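Local coordinates for uncharacterized protein (PDB 4IRT) that is of unknown function but, as a putative neuraminidase with a BNR repeat-like domain and a beta-propeller fold, may act on sialic acid-bearing glycans, at residues G49-D54 and V405-M410; S38-D43 and G67-A72. All blocks are in the same frame, centred on the assembly; numbering follows the deposited sequence.

Contact 1: G49-D54 and V405-M410; sequences GKRKLD and VLETNM
Arg51 and Glu407 reach toward each other across the contact, and both terminal nitrogens of the guanidinium converge on one carboxylate oxygen, OE2. The Arg51 NH2 to Glu407 OE2 distance is 2.8 Å and the bond bends to 151° at the hydrogen; the second, from Arg51 NH1 to the same OE2, is longer at 3.1 Å. Glu407 OE2 lies close to the guanidinium plane, so the arginine offers its edge. On the acceptor, NH2 arrives from the anti side and NH1 from the syn side, the latter well out of the carboxylate plane; the two flat groups are turned 27° against each other. This is therefore an end-on grip on a single atom, and not the two-oxygen pairing of a coplanar salt bridge.

A water adds a third donor to Glu407 OE2, at 2.7 Å, and also donates to Leu53 O, tying the carboxylate to the backbone just past strand 45-52. Arg51 reaches across because its CG sits between the backbone N and carbonyl carbon (chi1 61°) and the chain then runs extended to NE. Val405 CG1 also touches Arg51 NH2, obliquely, at 3.8 Å. The same guanidinium also bonds Gln35 OE1 through NH2 and Ser55 O through NH1, which would fix its rotation. A leucine in place of Arg51 would probably leave the Glu407 carboxylate without its counter-charge and Gln35 OE1 and Ser55 O without these donors.

Strand 401-407 pairs with the N-terminal strand 5-12 in one sheet, whereas strand 45-52 belongs to the next. The salt bridge thus joins the blade in which the chain's two ends meet to its neighbour, an inter-blade contact at the ring closure of a beta-propeller.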
loop_
_atom_site.group_PDB
_atom_site.type_symbol
_atom_site.label_atom_id
_atom_site.label_comp_id
_atom_site.label_asym_id
_atom_site.label_seq_id
_atom_site.Cartn_x
_atom_site.Cartn_y
_atom_site.Cartn_z
ATOM N N GLY A 49 -12.548 13.291 4.640
ATOM C CA GLY A 49 -13.211 14.103 3.659
ATOM C C GLY A 49 -13.876 13.292 2.571
ATOM O O GLY A 49 -13.551 12.140 2.358
ATOM N N LYS A 50 -14.818 13.927 1.877
ATOM C CA LYS A 50 -15.452 13.308 0.743
ATOM C C LYS A 50 -15.908 14.354 -0.264
ATOM O O LYS A 50 -16.164 15.514 0.094
ATOM C CB LYS A 50 -16.641 12.446 1.176
ATOM C CG LYS A 50 -17.854 13.234 1.633
ATOM C CD LYS A 50 -18.907 12.361 2.312
ATOM C CE LYS A 50 -19.609 11.452 1.314
ATOM N NZ LYS A 50 -20.868 10.824 1.826
ATOM N N ARG A 51 -16.019 13.910 -1.518
ATOM C CA ARG A 51 -16.586 14.692 -2.577
ATOM C C ARG A 51 -17.337 13.789 -3.548
ATOM O O ARG A 51 -17.106 12.562 -3.621
ATOM C CB ARG A 51 -15.499 15.440 -3.355
ATOM C CG ARG A 51 -14.466 14.546 -4.028
ATOM C CD ARG A 51 -13.801 15.198 -5.231
ATOM N NE ARG A 51 -12.735 14.353 -5.795
ATOM C CZ ARG A 51 -12.149 14.562 -6.979
ATOM N NH1 ARG A 51 -12.525 15.584 -7.751
ATOM N NH2 ARG A 51 -11.157 13.779 -7.392
ATOM N N LYS A 52 -18.193 14.414 -4.350
ATOM C CA LYS A 52 -18.621 13.796 -5.607
ATOM C C LYS A 52 -17.477 13.852 -6.594
ATOM O O LYS A 52 -16.775 14.872 -6.698
ATOM C CB LYS A 52 -19.840 14.504 -6.186
ATOM C CG LYS A 52 -21.052 14.346 -5.309
ATOM C CD LYS A 52 -21.581 12.917 -5.373
ATOM C CE LYS A 52 -22.930 12.800 -4.690
ATOM N NZ LYS A 52 -23.453 11.407 -4.691
ATOM N N LEU A 53 -17.269 12.753 -7.306
ATOM C CA LEU A 53 -16.213 12.709 -8.321
ATOM C C LEU A 53 -16.365 13.761 -9.441
ATOM O O LEU A 53 -15.381 14.134 -10.083
ATOM C CB LEU A 53 -16.096 11.312 -8.911
ATOM C CG LEU A 53 -15.361 10.299 -8.049
ATOM C CD1 LEU A 53 -15.646 8.881 -8.493
ATOM C CD2 LEU A 53 -13.875 10.563 -8.047
ATOM N N ASP A 54 -17.578 14.251 -9.658
ATOM C CA ASP A 54 -17.829 15.266 -10.682
ATOM C C ASP A 54 -17.730 16.695 -10.138
ATOM O O ASP A 54 -18.127 17.636 -10.810
ATOM C CB ASP A 54 -19.199 15.030 -11.349
ATOM C CG ASP A 54 -20.384 15.327 -10.436
ATOM O OD1 ASP A 54 -20.214 15.869 -9.324
ATOM O OD2 ASP A 54 -21.534 15.045 -10.857
ATOM N N VAL A 405 -5.790 15.713 -4.805
ATOM C CA VAL A 405 -5.965 14.508 -5.590
ATOM C C VAL A 405 -5.492 14.833 -7.006
ATOM O O VAL A 405 -6.006 15.767 -7.657
ATOM C CB VAL A 405 -7.423 14.012 -5.568
ATOM C CG1 VAL A 405 -7.592 12.845 -6.527
ATOM C CG2 VAL A 405 -7.824 13.633 -4.158
ATOM N N LEU A 406 -4.504 14.085 -7.465
ATOM C CA LEU A 406 -4.013 14.240 -8.804
ATOM C C LEU A 406 -4.777 13.277 -9.702
ATOM O O LEU A 406 -4.682 12.026 -9.564
ATOM C CB LEU A 406 -2.503 14.004 -8.841
ATOM C CG LEU A 406 -1.754 14.468 -10.100
ATOM C CD1 LEU A 406 -0.252 14.407 -9.871
ATOM C CD2 LEU A 406 -2.104 13.606 -11.296
ATOM N N GLU A 407 -5.559 13.866 -10.597
ATOM C CA GLU A 407 -6.382 13.117 -11.540
ATOM C C GLU A 407 -5.547 12.950 -12.805
ATOM O O GLU A 407 -5.326 13.896 -13.555
ATOM C CB GLU A 407 -7.676 13.884 -11.822
ATOM C CG GLU A 407 -8.483 14.204 -10.568
ATOM C CD GLU A 407 -9.827 14.875 -10.845
ATOM O OE1 GLU A 407 -9.935 15.663 -11.822
ATOM O OE2 GLU A 407 -10.776 14.610 -10.079
ATOM N N THR A 408 -5.061 11.748 -13.025
ATOM C CA THR A 408 -4.039 11.539 -14.035
ATOM C C THR A 408 -4.667 11.423 -15.411
ATOM O O THR A 408 -5.650 10.695 -15.597
ATOM C CB THR A 408 -3.240 10.255 -13.795
ATOM O OG1 THR A 408 -4.103 9.136 -13.997
ATOM C CG2 THR A 408 -2.648 10.222 -12.397
ATOM N N ASN A 409 -4.101 12.154 -16.367
ATOM C CA ASN A 409 -4.441 11.995 -17.764
ATOM C C ASN A 409 -3.548 10.874 -18.330
ATOM O O ASN A 409 -2.306 10.966 -18.267
ATOM C CB ASN A 409 -4.187 13.312 -18.500
ATOM C CG ASN A 409 -4.628 13.279 -19.948
ATOM O OD1 ASN A 409 -5.013 12.236 -20.486
ATOM N ND2 ASN A 409 -4.561 14.435 -20.596
HETATM N N MSE A 410 -4.175 9.817 -18.848
HETATM C CA MSE A 410 -3.441 8.684 -19.451
HETATM C C MSE A 410 -3.815 8.498 -20.904
HETATM O O MSE A 410 -3.916 9.466 -21.671
HETATM C CB MSE A 410 -3.758 7.421 -18.652
HETATM C CG MSE A 410 -3.209 7.484 -17.217
HETATM SE SE MSE A 410 -4.003 5.922 -16.350
HETATM C CE MSE A 410 -5.857 6.580 -16.308
HETATM O O HOH W 1 -13.043 13.201 -10.704
#

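Contact 2: S38-D43 and G67-A72. With EDO (1,2-ethanediol), chain I.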
loop_
_atom_site.group_PDB
_atom_site.type_symbol
_atom_site.label_atom_id
_atom_site.label_comp_id
_atom_site.label_asym_id
_atom_site.label_seq_id
_atom_site.Cartn_x
_atom_site.Cartn_y
_atom_site.Cartn_z
ATOM N N SER A 38 -8.427 10.638 3.657
ATOM C CA SER A 38 -8.102 10.784 5.068
ATOM C C SER A 38 -6.664 11.248 5.185
ATOM O O SER A 38 -5.823 10.862 4.379
ATOM C CB SER A 38 -8.294 9.445 5.844
ATOM O OG SER A 38 -7.512 8.386 5.320
ATOM N N TYR A 39 -6.414 12.055 6.204
ATOM C CA TYR A 39 -5.086 12.568 6.491
ATOM C C TYR A 39 -5.052 13.154 7.866
ATOM O O TYR A 39 -6.111 13.335 8.507
ATOM C CB TYR A 39 -4.674 13.627 5.491
ATOM C CG TYR A 39 -5.588 14.808 5.393
ATOM C CD1 TYR A 39 -6.661 14.803 4.509
ATOM C CD2 TYR A 39 -5.339 15.974 6.130
ATOM C CE1 TYR A 39 -7.488 15.915 4.373
ATOM C CE2 TYR A 39 -6.161 17.087 5.995
ATOM C CZ TYR A 39 -7.247 17.020 5.127
ATOM O OH TYR A 39 -8.048 18.119 4.973
ATOM N N TYR A 40 -3.827 13.420 8.350
ATOM C CA TYR A 40 -3.655 14.201 9.560
ATOM C C TYR A 40 -3.446 15.675 9.224
ATOM O O TYR A 40 -2.624 16.011 8.358
ATOM C CB TYR A 40 -2.447 13.721 10.327
ATOM C CG TYR A 40 -2.500 12.317 10.895
ATOM C CD1 TYR A 40 -3.319 12.016 11.967
ATOM C CD2 TYR A 40 -1.654 11.315 10.411
ATOM C CE1 TYR A 40 -3.364 10.737 12.488
ATOM C CE2 TYR A 40 -1.674 10.029 10.930
ATOM C CZ TYR A 40 -2.515 9.750 12.006
ATOM O OH TYR A 40 -2.561 8.486 12.571
ATOM N N ASP A 41 -4.155 16.537 9.930
ATOM C CA ASP A 41 -3.950 17.966 9.822
ATOM C C ASP A 41 -2.708 18.412 10.597
ATOM O O ASP A 41 -2.041 17.616 11.244
ATOM C CB ASP A 41 -5.235 18.736 10.165
ATOM C CG ASP A 41 -5.525 18.838 11.650
ATOM O OD1 ASP A 41 -4.676 18.516 12.516
ATOM O OD2 ASP A 41 -6.667 19.278 11.969
ATOM N N ASN A 42 -2.356 19.686 10.492
ATOM C CA ASN A 42 -1.118 20.149 11.103
ATOM C C ASN A 42 -1.063 20.035 12.620
ATOM O O ASN A 42 0.024 20.053 13.207
ATOM C CB ASN A 42 -0.824 21.604 10.719
ATOM C CG ASN A 42 0.668 21.924 10.818
ATOM O OD1 ASN A 42 1.506 21.169 10.319
ATOM N ND2 ASN A 42 0.993 23.037 11.437
ATOM N N ASP A 43 -2.228 19.957 13.249
ATOM C CA ASP A 43 -2.315 19.735 14.697
ATOM C C ASP A 43 -2.329 18.257 15.107
ATOM O O ASP A 43 -2.466 17.921 16.305
ATOM C CB ASP A 43 -3.572 20.411 15.225
ATOM C CG ASP A 43 -3.544 21.930 15.015
ATOM O OD1 ASP A 43 -2.481 22.550 15.191
ATOM O OD2 ASP A 43 -4.587 22.500 14.694
ATOM N N GLY A 67 -3.286 11.603 15.963
ATOM C CA GLY A 67 -2.209 10.628 15.870
ATOM C C GLY A 67 -0.829 11.199 16.198
ATOM O O GLY A 67 -0.599 12.427 16.161
ATOM N N ASN A 68 0.095 10.315 16.536
ATOM C CA ASN A 68 1.496 10.701 16.754
ATOM C C ASN A 68 2.200 10.929 15.420
ATOM O O ASN A 68 2.972 10.114 14.978
ATOM C CB ASN A 68 2.220 9.642 17.563
ATOM C CG ASN A 68 3.633 10.041 17.890
ATOM O OD1 ASN A 68 3.965 11.235 17.896
ATOM N ND2 ASN A 68 4.477 9.055 18.176
ATOM N N VAL A 69 1.908 12.050 14.799
ATOM C CA VAL A 69 2.371 12.364 13.454
ATOM C C VAL A 69 3.896 12.528 13.332
ATOM O O VAL A 69 4.441 12.366 12.250
ATOM C CB VAL A 69 1.645 13.612 12.883
ATOM C CG1 VAL A 69 0.150 13.313 12.703
ATOM C CG2 VAL A 69 1.825 14.825 13.774
ATOM N N LYS A 70 4.590 12.788 14.442
ATOM C CA LYS A 70 6.062 12.757 14.449
ATOM C C LYS A 70 6.681 11.399 14.154
ATOM O O LYS A 70 7.866 11.337 13.823
ATOM C CB LYS A 70 6.595 13.294 15.790
ATOM C CG LYS A 70 6.381 14.774 15.924
ATOM C CD LYS A 70 6.960 15.290 17.216
ATOM C CE LYS A 70 6.436 16.680 17.555
ATOM N NZ LYS A 70 7.124 17.698 16.722
ATOM N N ASP A 71 5.900 10.320 14.237
ATOM C CA ASP A 71 6.323 8.977 13.817
ATOM C C ASP A 71 5.637 8.616 12.498
ATOM O O ASP A 71 4.428 8.317 12.451
ATOM C CB ASP A 71 5.982 7.948 14.905
ATOM C CG ASP A 71 6.634 6.616 14.677
ATOM O OD1 ASP A 71 6.854 6.230 13.513
ATOM O OD2 ASP A 71 6.887 5.902 15.678
ATOM N N ALA A 72 6.402 8.642 11.419
ATOM C CA ALA A 72 5.867 8.342 10.081
ATOM C C ALA A 72 5.339 6.940 9.915
ATOM O O ALA A 72 4.733 6.643 8.886
ATOM C CB ALA A 72 6.934 8.626 9.013
HETATM C C1 EDO I . 2.153 17.747 15.669
HETATM O O1 EDO I . 3.264 17.779 16.565
HETATM C C2 EDO I . 1.257 18.937 15.931
HETATM O O2 EDO I . 1.808 20.059 15.236
#
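Gly67 brings its bare CA to 3.6 Å from CE1 of the Tyr40 ring, so near that a CB built on this backbone would clash, 2.4 Å from Tyr40 CE1. The contact lies in a beta-propeller blade, at the end of strand 34-40 of the four-stranded antiparallel sheet 28-63, where it meets the loop that leads from strand 65-66 to strand 76-80.

Val69 supplies the second half of the grip. Its CG1 makes a CH-pi contact, 3.7 Å from the centroid of the Tyr40 ring and 27° off the normal, displaced from the centre so that its closest approach is to Tyr40 CG. That methyl lies anti to the carbonyl carbon of Val69 (chi1 -65°), and the two side chains run alongside in opposing senses. The loop backbone folds so that Gly67 and Val69 both reach the ring: Asn68 centres an inverse gamma turn, with a weak bond from Val69 N to Gly67 O, and a type I turn runs from Asn68 to Asp71.

At its far end the tyrosine is tied to the same loop, since its OH is hydrogen-bonded to Asn74 O. Beside the packed pair sits an ethanediol, probably a crystallisation additive: its C1 lies 3.5 Å from Val69 CG2, and its O2 donates a hydrogen bond to Asn42 O, at 2.7 Å.

Contacts 1 and 2 are separate, with centres about 23 Å apart and no touch between them, although their nearest atoms come to about 5 Å. What links them is one four-stranded sheet: strands 34-40 and 45-52 are antiparallel neighbours in it, and each supplies one segment of a contact. Along the chain the segments alternate, so 49-54 falls between the two halves of contact 2. Contact 1 spans two sheets and is mainly polar; contact 2 is apolar across its segments and ties the sheet to a following loop. The ethanediol borders contact 2, and as a probable crystallisation additive it does not by itself identify a substrate pocket.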